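Local coordinates for poly-beta-hydroxybuterate polymerase (Cupriavidus necator, PDB 5T6O), which probably acts as an acyltransferase, the class I polyhydroxybutyrate synthase that polymerises hydroxybutyrate units without a template, here represented by its catalytic domain, at residues Y51-D54 with S60-R63. The protein carries 1 engineered substitution. Residues are numbered along the deposited sequence; the frame is centred on the assembly and turned at random.
Sequences YILD and SLVR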
loop_
_atom_site.group_PDB
_atom_site.type_symbol
_atom_site.label_atom_id
_atom_site.label_comp_id
_atom_site.label_asym_id
_atom_site.label_seq_id
_atom_site.Cartn_x
_atom_site.Cartn_y
_atom_site.Cartn_z
ATOM N N TYR A 51 5.220 -30.886 11.620
ATOM C CA TYR A 51 5.777 -30.675 12.949
ATOM C C TYR A 51 6.044 -29.210 13.267
ATOM O O TYR A 51 6.522 -28.915 14.369
ATOM C CB TYR A 51 7.047 -31.511 13.130
ATOM C CG TYR A 51 8.192 -31.194 12.199
ATOM C CD1 TYR A 51 9.100 -30.179 12.505
ATOM C CD2 TYR A 51 8.419 -31.959 11.059
ATOM C CE1 TYR A 51 10.161 -29.900 11.675
ATOM C CE2 TYR A 51 9.500 -31.686 10.217
ATOM C CZ TYR A 51 10.359 -30.657 10.532
ATOM O OH TYR A 51 11.423 -30.369 9.710
ATOM N N ILE A 52 5.719 -28.284 12.356
ATOM C CA ILE A 52 5.583 -26.896 12.791
ATOM C C ILE A 52 4.589 -26.812 13.948
ATOM O O ILE A 52 4.699 -25.931 14.808
ATOM C CB ILE A 52 5.163 -25.982 11.610
ATOM C CG1 ILE A 52 5.248 -24.498 12.004
ATOM C CG2 ILE A 52 3.741 -26.318 11.129
ATOM C CD1 ILE A 52 6.600 -24.073 12.524
ATOM N N LEU A 53 3.641 -27.750 14.016
ATOM C CA LEU A 53 2.654 -27.800 15.094
ATOM C C LEU A 53 3.132 -28.581 16.308
ATOM O O LEU A 53 2.429 -28.598 17.320
ATOM C CB LEU A 53 1.351 -28.430 14.592
ATOM C CG LEU A 53 0.692 -27.690 13.428
ATOM C CD1 LEU A 53 -0.578 -28.385 13.022
ATOM C CD2 LEU A 53 0.413 -26.243 13.843
ATOM N N ASP A 54 4.286 -29.243 16.227
ATOM C CA ASP A 54 4.865 -29.971 17.366
ATOM C C ASP A 54 6.378 -29.763 17.326
ATOM O O ASP A 54 7.160 -30.701 17.264
ATOM C CB ASP A 54 4.506 -31.459 17.317
ATOM C CG ASP A 54 5.082 -32.246 18.503
ATOM O OD1 ASP A 54 5.222 -31.660 19.591
ATOM O OD2 ASP A 54 5.402 -33.448 18.344
ATOM N N SER A 60 5.444 -26.484 21.324
ATOM C CA SER A 60 4.556 -27.426 20.643
ATOM C C SER A 60 3.089 -27.077 20.895
ATOM O O SER A 60 2.633 -27.070 22.046
ATOM C CB SER A 60 4.851 -28.849 21.120
ATOM O OG SER A 60 3.803 -29.738 20.763
ATOM N N LEU A 61 2.333 -26.859 19.816
ATOM C CA LEU A 61 0.893 -26.717 19.962
ATOM C C LEU A 61 0.253 -28.049 20.325
ATOM O O LEU A 61 -0.680 -28.093 21.134
ATOM C CB LEU A 61 0.279 -26.149 18.677
ATOM C CG LEU A 61 -1.223 -25.897 18.749
ATOM C CD1 LEU A 61 -1.529 -24.701 19.643
ATOM C CD2 LEU A 61 -1.808 -25.732 17.344
ATOM N N VAL A 62 0.740 -29.149 19.738
ATOM C CA VAL A 62 0.196 -30.460 20.087
ATOM C C VAL A 62 0.318 -30.703 21.583
ATOM O O VAL A 62 -0.667 -31.030 22.258
ATOM C CB VAL A 62 0.890 -31.578 19.287
ATOM C CG1 VAL A 62 0.506 -32.917 19.861
ATOM C CG2 VAL A 62 0.495 -31.500 17.802
ATOM N N ARG A 63 1.532 -30.558 22.129
ATOM C CA ARG A 63 1.708 -30.843 23.550
ATOM C C ARG A 63 0.829 -29.941 24.401
ATOM O O ARG A 63 0.250 -30.381 25.399
ATOM C CB ARG A 63 3.173 -30.696 23.954
ATOM C CG ARG A 63 3.463 -31.207 25.373
ATOM C CD ARG A 63 4.858 -30.803 25.839
ATOM N NE ARG A 63 5.015 -29.346 25.861
ATOM C CZ ARG A 63 4.718 -28.578 26.908
ATOM N NH1 ARG A 63 4.253 -29.127 28.025
ATOM N NH2 ARG A 63 4.885 -27.260 26.843
HETATM O O HOH W 1 4.776 -26.340 17.573
#
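Asp54 and Ser60 meet through their side chains just where helix 61-67 begins, and the pair illustrates how the first turn of a helix is tied to the loop that leads into it. Followed outward, the Asp54 side chain first lays its CB against CG2 of Val62, 4.0 Å away, and near Ser60 OG; CG lies 3.6 Å from that same Ser60 OG. With CG anti to the backbone N (chi1 -179°), the carboxylate carries on toward the serine, and OD1 accepts a hydrogen bond of 2.7 Å from Ser60 OG. The hydroxyl arrives on the anti side of OD1, tilted 24° out of the carboxylate plane. OD1 has a second partner in Thr12 OG1, so two hydrogen bonds grip this oxygen; OD2 is hydrogen-bonded outside the two segments. While donating to Asp54 OD1, Ser60 OG also accepts from Arg63 N over 2.8 Å in an almost straight bond (173°), which makes Ser60 the N-cap. The backbone adds a direct link: Val62 N donates to Leu53 O at 3.0 Å. A water bridges the same segments, donating to Ile52 O at 2.8 Å and weakly accepting from Leu61 N. On the apolar side, Leu53 and Leu61 run alongside each other with their ends in the same direction, CD2 atoms 4.2 Å apart; Phe118 touches the former, Trp348 and Trp351 the latter. The whole is a side-chain N-cap with its serine held by an aspartate, in the beta-alpha-beta crossover from strand 40-43 through helix 61-67 to parallel neighbouring strand 72-77 of an alpha/beta hydrolase fold.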